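Local atomic coordinates of putative rRNA methyltransferase (Sorangium cellulosum, PDB entry 4RWZ), a protein that probably methylates 16S ribosomal RNA at the N1 of an adenine in the decoding region, conferring resistance to aminoglycoside antibiotics. Residues F38-A43 and S65-R70. Residues are numbered along the deposited sequence; the frame is centred on the assembly and turned at random.
Sequences FVYRSA and SWRASR
Tyr40 reaches from helix 37-45 to helix 62-68 and meets two side chains, Arg67 and Ala68. Arg67 lies over one face of its ring. The CD of Arg67 stands 4.1 Å from the centroid of the Tyr40 ring, 27° off the normal, a CH-pi contact. The packing is closest here: CG and CD of Arg67 both come to 3.8 Å from Tyr40 CE1, and CD is equally near CZ. The methyl group CB of Ala68 comes instead to the ring edge, near its plane, 4.1 Å from Tyr40 CD1. The two long side chains cross at about a right angle.

Ala68 is the buried, inward part of the contact. Its side chain also touches Phe82 of strand 80-84, as does Val39 from the other helix. Both helices thus pack on the same edge strand of the Rossmann-like sheet, on the same side. The solvent side is the outer part of Arg67 beyond CD, in a residue that is partly exposed. With CG anti to the backbone N, its chain runs past the phenol ring; a bend at chi3 (-60°) then turns the guanidinium away from stacking, its plane 81° from that of the ring. Arg77 NH1 bonds to the carbonyl O of Tyr40.

The helices therefore meet through carbon and ring surface. What passes between the segments is van der Waals contact and one CH-pi interaction. The polar ends of both side chains are bonded elsewhere, Tyr40 OH to the backbone O of Gly75 and Arg67 to Glu63, one turn earlier in its own helix.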
ATOM      1  N   PHE A  38      -9.612  -5.598   3.044  1.00 15.72           N
ATOM      2  CA  PHE A  38      -9.027  -6.075   1.771  1.00 18.85           C
ATOM      3  C   PHE A  38      -7.900  -7.079   2.038  1.00 16.88           C
ATOM      4  O   PHE A  38      -7.693  -8.075   1.322  1.00 15.48           O
ATOM      5  CB  PHE A  38      -8.484  -4.873   0.996  1.00 19.09           C
ATOM      6  CG  PHE A  38      -7.670  -5.269  -0.237  1.00 18.11           C
ATOM      7  CD1 PHE A  38      -8.296  -5.765  -1.375  1.00 22.40           C
ATOM      8  CD2 PHE A  38      -6.297  -5.188  -0.212  1.00 17.98           C
ATOM      9  CE1 PHE A  38      -7.513  -6.133  -2.500  1.00 24.22           C
ATOM     10  CE2 PHE A  38      -5.511  -5.535  -1.319  1.00 19.22           C
ATOM     11  CZ  PHE A  38      -6.129  -5.996  -2.450  1.00 20.30           C
ATOM     12  N   VAL A  39      -7.142  -6.799   3.095  1.00 13.36           N
ATOM     13  CA  VAL A  39      -6.005  -7.668   3.471  1.00 15.94           C
ATOM     14  C   VAL A  39      -6.477  -8.962   4.054  1.00 17.15           C
ATOM     15  O   VAL A  39      -5.943 -10.043   3.733  1.00 16.03           O
ATOM     16  CB  VAL A  39      -5.020  -6.919   4.399  1.00 14.35           C
ATOM     17  CG1 VAL A  39      -4.026  -7.845   5.089  1.00 15.78           C
ATOM     18  CG2 VAL A  39      -4.262  -5.832   3.576  1.00 16.63           C
ATOM     19  N   TYR A  40      -7.488  -8.903   4.911  1.00 14.01           N
ATOM     20  CA  TYR A  40      -8.058 -10.154   5.395  1.00 14.58           C
ATOM     21  C   TYR A  40      -8.560 -11.089   4.276  1.00 15.91           C
ATOM     22  O   TYR A  40      -8.269 -12.294   4.252  1.00 16.39           O
ATOM     23  CB  TYR A  40      -9.213  -9.847   6.376  1.00 15.63           C
ATOM     24  CG  TYR A  40      -9.734 -11.097   7.064  1.00 17.64           C
ATOM     25  CD1 TYR A  40      -9.112 -11.621   8.215  1.00 19.58           C
ATOM     26  CD2 TYR A  40     -10.829 -11.767   6.564  1.00 15.64           C
ATOM     27  CE1 TYR A  40      -9.586 -12.775   8.846  1.00 23.10           C
ATOM     28  CE2 TYR A  40     -11.315 -12.939   7.200  1.00 16.83           C
ATOM     29  CZ  TYR A  40     -10.685 -13.422   8.334  1.00 22.07           C
ATOM     30  OH  TYR A  40     -11.171 -14.583   8.910  1.00 20.87           O
ATOM     31  N   ARG A  41      -9.337 -10.538   3.364  1.00 14.66           N
ATOM     32  CA  ARG A  41      -9.832 -11.336   2.244  1.00 15.81           C
ATOM     33  C   ARG A  41      -8.699 -11.844   1.376  1.00 16.56           C
ATOM     34  O   ARG A  41      -8.736 -12.996   0.909  1.00 18.56           O
ATOM     35  CB  ARG A  41     -10.773 -10.489   1.384  1.00 17.88           C
ATOM     36  CG  ARG A  41     -12.096 -10.198   2.077  1.00 15.70           C
ATOM     37  CD  ARG A  41     -13.154  -9.605   1.079  1.00 22.82           C
ATOM     38  NE  ARG A  41     -12.724  -8.266   0.593  1.00 24.03           N
ATOM     39  CZ  ARG A  41     -13.063  -7.120   1.222  1.00 19.06           C
ATOM     40  NH1 ARG A  41     -13.890  -7.133   2.245  1.00 26.50           N
ATOM     41  NH2 ARG A  41     -12.675  -5.989   0.751  1.00 26.92           N
ATOM     42  N   SER A  42      -7.715 -10.992   1.120  1.00 15.98           N
ATOM     43  CA  SER A  42      -6.597 -11.428   0.254  1.00 15.64           C
ATOM     44  C   SER A  42      -5.830 -12.572   0.886  1.00 15.27           C
ATOM     45  O   SER A  42      -5.401 -13.536   0.208  1.00 21.09           O
ATOM     46  CB  SER A  42      -5.638 -10.267  -0.072  1.00 18.05           C
ATOM     47  OG  SER A  42      -6.283  -9.217  -0.805  1.00 20.99           O
ATOM     48  N   ALA A  43      -5.692 -12.532   2.219  1.00 16.03           N
ATOM     49  CA  ALA A  43      -4.989 -13.611   2.904  1.00 17.04           C
ATOM     50  C   ALA A  43      -5.755 -14.917   2.780  1.00 19.33           C
ATOM     51  O   ALA A  43      -5.150 -16.009   2.660  1.00 21.69           O
ATOM     52  CB  ALA A  43      -4.736 -13.219   4.423  1.00 17.26           C
ATOM     53  N   SER A  65      -7.421  -6.982  12.959  1.00 16.89           N
ATOM     54  CA  SER A  65      -6.148  -7.555  13.436  1.00 19.00           C
ATOM     55  C   SER A  65      -6.418  -8.567  14.597  1.00 18.68           C
ATOM     56  O   SER A  65      -5.735  -9.563  14.693  1.00 17.58           O
ATOM     57  CB  SER A  65      -5.139  -6.474  13.876  1.00 16.98           C
ATOM     58  OG  SER A  65      -5.602  -5.729  14.985  1.00 18.38           O
ATOM     59  N   TRP A  66      -7.436  -8.326  15.413  1.00 17.63           N
ATOM     60  CA  TRP A  66      -7.853  -9.274  16.431  1.00 18.37           C
ATOM     61  C   TRP A  66      -8.345 -10.554  15.773  1.00 20.06           C
ATOM     62  O   TRP A  66      -7.917 -11.661  16.109  1.00 21.26           O
ATOM     63  CB  TRP A  66      -8.980  -8.706  17.296  1.00 21.20           C
ATOM     64  CG  TRP A  66      -9.415  -9.689  18.353  1.00 21.36           C
ATOM     65  CD1 TRP A  66     -10.575 -10.449  18.391  1.00 24.85           C
ATOM     66  CD2 TRP A  66      -8.648 -10.061  19.493  1.00 21.36           C
ATOM     67  NE1 TRP A  66     -10.570 -11.227  19.538  1.00 26.15           N
ATOM     68  CE2 TRP A  66      -9.395 -11.010  20.219  1.00 25.82           C
ATOM     69  CE3 TRP A  66      -7.407  -9.647  19.996  1.00 24.60           C
ATOM     70  CZ2 TRP A  66      -8.926 -11.566  21.440  1.00 31.13           C
ATOM     71  CZ3 TRP A  66      -6.935 -10.196  21.190  1.00 31.03           C
ATOM     72  CH2 TRP A  66      -7.699 -11.127  21.909  1.00 29.10           C
ATOM     73  N   ARG A  67      -9.233 -10.378  14.797  1.00 17.35           N
ATOM     74  CA  ARG A  67      -9.831 -11.523  14.138  1.00 17.89           C
ATOM     75  C   ARG A  67      -8.755 -12.386  13.491  1.00 20.65           C
ATOM     76  O   ARG A  67      -8.714 -13.627  13.623  1.00 20.36           O
ATOM     77  CB  ARG A  67     -10.854 -11.021  13.113  1.00 18.17           C
ATOM     78  CG  ARG A  67     -11.341 -12.123  12.175  1.00 25.36           C
ATOM     79  CD  ARG A  67     -12.297 -11.506  11.137  1.00 32.02           C
ATOM     80  NE  ARG A  67     -13.393 -10.918  11.886  1.00 41.47           N
ATOM     81  CZ  ARG A  67     -13.788  -9.647  11.780  1.00 38.20           C
ATOM     82  NH1 ARG A  67     -13.251  -8.831  10.883  1.00 39.95           N
ATOM     83  NH2 ARG A  67     -14.777  -9.235  12.540  1.00 35.21           N
ATOM     84  N   ALA A  68      -7.846 -11.726  12.794  1.00 17.39           N
ATOM     85  CA  ALA A  68      -6.831 -12.431  12.027  1.00 16.95           C
ATOM     86  C   ALA A  68      -5.804 -13.141  12.902  1.00 19.21           C
ATOM     87  O   ALA A  68      -5.133 -14.044  12.417  1.00 20.01           O
ATOM     88  CB  ALA A  68      -6.126 -11.473  11.051  1.00 18.84           C
ATOM     89  N   SER A  69      -5.690 -12.745  14.167  1.00 19.31           N
ATOM     90  CA  SER A  69      -4.708 -13.384  15.084  1.00 24.18           C
ATOM     91  C   SER A  69      -5.296 -14.548  15.844  1.00 22.35           C
ATOM     92  O   SER A  69      -4.595 -15.180  16.630  1.00 25.44           O
ATOM     93  CB  SER A  69      -4.104 -12.370  16.073  1.00 26.66           C
ATOM     94  OG  SER A  69      -5.129 -11.759  16.817  1.00 29.05           O
ATOM     95  N   ARG A  70      -6.582 -14.855  15.641  1.00 21.26           N
ATOM     96  CA  ARG A  70      -7.205 -16.004  16.289  1.00 21.86           C
ATOM     97  C   ARG A  70      -6.683 -17.308  15.664  1.00 26.59           C
ATOM     98  O   ARG A  70      -5.966 -17.287  14.663  1.00 23.86           O
ATOM     99  CB  ARG A  70      -8.761 -15.957  16.175  1.00 23.13           C
ATOM    100  CG  ARG A  70      -9.468 -14.695  16.825  1.00 25.36           C
ATOM    101  CD  ARG A  70      -8.948 -14.500  18.174  1.00 30.60           C
ATOM    102  NE  ARG A  70      -7.732 -13.687  18.269  1.00 33.70           N
ATOM    103  CZ  ARG A  70      -6.898 -13.725  19.310  1.00 38.52           C
ATOM    104  NH1 ARG A  70      -7.141 -14.574  20.316  1.00 38.29           N
ATOM    105  NH2 ARG A  70      -5.808 -12.956  19.337  1.00 39.82           N
TER